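Local coordinates for DNA polymerase III, gamma subunit-related protein (PDB 2GNO) that is related to the gamma subunit of DNA polymerase III and probably binds DNA, at residues A209-L214 against L253-W258. Residues are numbered along the deposited sequence; the frame is centred on the assembly and turned at random.
Sequences ACRELL and LHENTW
Arg211 and Glu255, the one pair in touch between 209-214 and 253-258, meet through a long salt bridge, Arg211 NE to Glu255 OE1 at 3.9 Å. It belongs to one of two Arg211 conformers and may not hold for the other. This surface contact sets helix 203-219 beside the gamma subunit-related C-terminal region, where Glu255 is first to leave the helical path after helix 239-254. OE1 lies at the edge of the guanidinium, near its plane, while the carboxylate itself is turned 43° from that plane. The two side chains cross at about a right angle. Glu255 reaches over with its chain extended beyond CG, whereas Arg211 bends about CG–CD (chi3 56°); NE is the guanidinium nitrogen nearest the acid, with NH1 and NH2 farther off. Aliphatic carbon shares the approach: Arg211 CD sits 3.8 Å from Glu255 OE1.

Hydrogen bonding lies beside this pair. Glu255 OE2 is held by the hydroxyl of Tyr207, one turn before Arg211. Within the turn, Trp258 NE1 donates to Leu253 O at 3.2 Å, nearly straight (166°) and onto a carbonyl lone pair.

With its charges this far apart and little surface buried, the bridge is probably a loose electrostatic link, and Tyr207 gives Glu255 its firmer hold.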
ATOM      1  N   ALA A 209       5.457 -13.688   4.637  1.00 28.62           N
ATOM      2  CA  ALA A 209       6.347 -14.508   3.799  1.00 27.33           C
ATOM      3  C   ALA A 209       7.704 -13.812   3.669  1.00 28.24           C
ATOM      4  O   ALA A 209       8.740 -14.482   3.688  1.00 29.45           O
ATOM      5  CB  ALA A 209       5.735 -14.752   2.441  1.00 28.87           C
ATOM      6  N   CYS A 210       7.701 -12.487   3.505  1.00 28.10           N
ATOM      7  CA  CYS A 210       8.965 -11.722   3.448  1.00 27.76           C
ATOM      8  C   CYS A 210       9.734 -11.863   4.764  1.00 28.63           C
ATOM      9  O   CYS A 210      10.932 -12.075   4.728  1.00 32.48           O
ATOM     10  CB  CYS A 210       8.762 -10.273   3.058  1.00 26.87           C
ATOM     11  SG  CYS A 210       8.449 -10.143   1.291  1.00 31.27           S
ATOM     12  N   ARG A 211       9.045 -11.717   5.895  0.50 29.25           N
ATOM     13  CA  ARG A 211       9.665 -11.879   7.214  0.50 28.04           C
ATOM     14  C   ARG A 211      10.303 -13.260   7.341  0.50 30.20           C
ATOM     15  O   ARG A 211      11.440 -13.386   7.800  0.50 29.56           O
ATOM     16  CB  ARG A 211       8.660 -11.662   8.354  0.50 28.86           C
ATOM     17  CG  ARG A 211       8.333 -10.205   8.631  0.50 30.08           C
ATOM     18  CD  ARG A 211       7.405  -9.998   9.832  0.50 30.47           C
ATOM     19  NE  ARG A 211       7.897 -10.599  11.088  0.50 34.66           N
ATOM     20  CZ  ARG A 211       7.582 -11.814  11.573  0.50 33.10           C
ATOM     21  NH1 ARG A 211       6.769 -12.659  10.940  0.50 33.20           N
ATOM     22  NH2 ARG A 211       8.099 -12.208  12.721  0.50 35.11           N
ATOM     23  N   GLU A 212       9.567 -14.286   6.922  1.00 29.98           N
ATOM     24  CA  GLU A 212      10.048 -15.654   6.952  1.00 30.89           C
ATOM     25  C   GLU A 212      11.251 -15.894   6.045  1.00 31.28           C
ATOM     26  O   GLU A 212      12.177 -16.599   6.438  1.00 32.18           O
ATOM     27  CB  GLU A 212       8.916 -16.605   6.577  1.00 30.48           C
ATOM     28  CG  GLU A 212       9.267 -18.082   6.511  1.00 31.41           C
ATOM     29  CD  GLU A 212       9.814 -18.620   7.795  1.00 38.24           C
ATOM     30  OE1 GLU A 212       9.403 -18.178   8.892  1.00 36.88           O
ATOM     31  OE2 GLU A 212      10.633 -19.544   7.701  1.00 33.04           O
ATOM     32  N   LEU A 213      11.240 -15.335   4.841  1.00 32.86           N
ATOM     33  CA  LEU A 213      12.372 -15.513   3.945  1.00 31.45           C
ATOM     34  C   LEU A 213      13.628 -14.848   4.558  1.00 30.81           C
ATOM     35  O   LEU A 213      14.726 -15.394   4.445  1.00 31.16           O
ATOM     36  CB  LEU A 213      12.086 -14.922   2.564  1.00 31.98           C
ATOM     37  CG  LEU A 213      13.189 -15.166   1.518  1.00 30.80           C
ATOM     38  CD1 LEU A 213      13.382 -16.647   1.247  1.00 33.01           C
ATOM     39  CD2 LEU A 213      12.970 -14.411   0.244  1.00 26.85           C
ATOM     40  N   LEU A 214      13.466 -13.679   5.182  1.00 29.45           N
ATOM     41  CA  LEU A 214      14.598 -12.995   5.809  1.00 30.51           C
ATOM     42  C   LEU A 214      15.182 -13.787   6.946  1.00 32.28           C
ATOM     43  O   LEU A 214      16.414 -13.790   7.119  1.00 29.57           O
ATOM     44  CB  LEU A 214      14.228 -11.619   6.319  1.00 30.99           C
ATOM     45  CG  LEU A 214      13.980 -10.594   5.233  1.00 40.14           C
ATOM     46  CD1 LEU A 214      13.351  -9.346   5.813  1.00 45.18           C
ATOM     47  CD2 LEU A 214      15.277 -10.264   4.480  1.00 48.40           C
ATOM     48  N   LEU A 253      15.197  -2.377   7.259  1.00 33.25           N
ATOM     49  CA  LEU A 253      15.317  -1.056   7.872  1.00 35.65           C
ATOM     50  C   LEU A 253      14.464  -0.897   9.097  1.00 37.38           C
ATOM     51  O   LEU A 253      14.971  -0.568  10.155  1.00 37.64           O
ATOM     52  CB  LEU A 253      14.920   0.093   6.933  1.00 36.31           C
ATOM     53  CG  LEU A 253      15.907   0.643   5.917  1.00 37.52           C
ATOM     54  CD1 LEU A 253      15.245   1.727   5.104  1.00 37.67           C
ATOM     55  CD2 LEU A 253      17.125   1.226   6.648  1.00 40.53           C
ATOM     56  N   HIS A 254      13.166  -1.141   8.940  1.00 39.80           N
ATOM     57  CA  HIS A 254      12.211  -0.954  10.031  1.00 42.17           C
ATOM     58  C   HIS A 254      12.212  -2.014  11.111  1.00 43.48           C
ATOM     59  O   HIS A 254      11.717  -1.734  12.195  1.00 46.12           O
ATOM     60  CB  HIS A 254      10.788  -0.756   9.481  1.00 39.45           C
ATOM     61  CG  HIS A 254      10.649   0.450   8.610  1.00 46.88           C
ATOM     62  ND1 HIS A 254      10.781   0.398   7.238  1.00 54.10           N
ATOM     63  CD2 HIS A 254      10.412   1.748   8.915  1.00 54.48           C
ATOM     64  CE1 HIS A 254      10.627   1.609   6.734  1.00 55.19           C
ATOM     65  NE2 HIS A 254      10.398   2.447   7.731  1.00 58.08           N
ATOM     66  N   GLU A 255      12.777  -3.195  10.854  1.00 43.90           N
ATOM     67  CA  GLU A 255      12.775  -4.274  11.855  1.00 44.97           C
ATOM     68  C   GLU A 255      14.165  -4.658  12.401  1.00 45.94           C
ATOM     69  O   GLU A 255      14.472  -5.833  12.588  1.00 47.50           O
ATOM     70  CB  GLU A 255      11.995  -5.477  11.302  1.00 44.13           C
ATOM     71  CG  GLU A 255      10.603  -5.062  10.778  1.00 36.33           C
ATOM     72  CD  GLU A 255       9.676  -6.225  10.450  1.00 36.34           C
ATOM     73  OE1 GLU A 255      10.079  -7.390  10.601  1.00 49.90           O
ATOM     74  OE2 GLU A 255       8.542  -5.974  10.019  1.00 37.49           O
ATOM     75  N   ASN A 256      14.963  -3.623  12.670  1.00 46.59           N
ATOM     76  CA  ASN A 256      16.333  -3.669  13.218  1.00 45.64           C
ATOM     77  C   ASN A 256      16.626  -2.286  13.800  1.00 45.44           C
ATOM     78  O   ASN A 256      16.021  -1.307  13.368  1.00 45.22           O
ATOM     79  CB  ASN A 256      17.397  -3.915  12.127  1.00 46.33           C
ATOM     80  CG  ASN A 256      17.571  -5.381  11.736  1.00 46.53           C
ATOM     81  OD1 ASN A 256      17.928  -6.212  12.568  1.00 48.71           O
ATOM     82  ND2 ASN A 256      17.477  -5.665  10.443  1.00 42.62           N
ATOM     83  N   THR A 257      17.547  -2.201  14.755  1.00 45.50           N
ATOM     84  CA  THR A 257      17.953  -0.915  15.355  1.00 47.00           C
ATOM     85  C   THR A 257      19.344  -0.589  14.802  1.00 46.45           C
ATOM     86  O   THR A 257      20.140  -1.504  14.575  1.00 44.78           O
ATOM     87  CB  THR A 257      17.949  -0.959  16.889  1.00 47.76           C
ATOM     88  OG1 THR A 257      18.883  -1.940  17.356  1.00 51.31           O
ATOM     89  CG2 THR A 257      16.551  -1.294  17.394  1.00 50.22           C
ATOM     90  N   TRP A 258      19.638   0.700  14.602  1.00 46.71           N
ATOM     91  CA  TRP A 258      20.914   1.127  14.000  1.00 46.42           C
ATOM     92  C   TRP A 258      21.713   2.211  14.757  1.00 48.33           C
ATOM     93  O   TRP A 258      21.910   3.325  14.253  1.00 49.54           O
ATOM     94  CB  TRP A 258      20.605   1.612  12.582  1.00 44.41           C
ATOM     95  CG  TRP A 258      19.795   0.642  11.747  1.00 40.97           C
ATOM     96  CD1 TRP A 258      18.446   0.662  11.565  1.00 40.90           C
ATOM     97  CD2 TRP A 258      20.283  -0.466  10.974  1.00 36.09           C
ATOM     98  NE1 TRP A 258      18.067  -0.359  10.741  1.00 39.75           N
ATOM     99  CE2 TRP A 258      19.171  -1.068  10.365  1.00 34.80           C
ATOM    100  CE3 TRP A 258      21.551  -1.015  10.750  1.00 33.89           C
ATOM    101  CZ2 TRP A 258      19.283  -2.184   9.543  1.00 33.46           C
ATOM    102  CZ3 TRP A 258      21.658  -2.121   9.948  1.00 34.98           C
ATOM    103  CH2 TRP A 258      20.531  -2.698   9.351  1.00 34.79           C
TER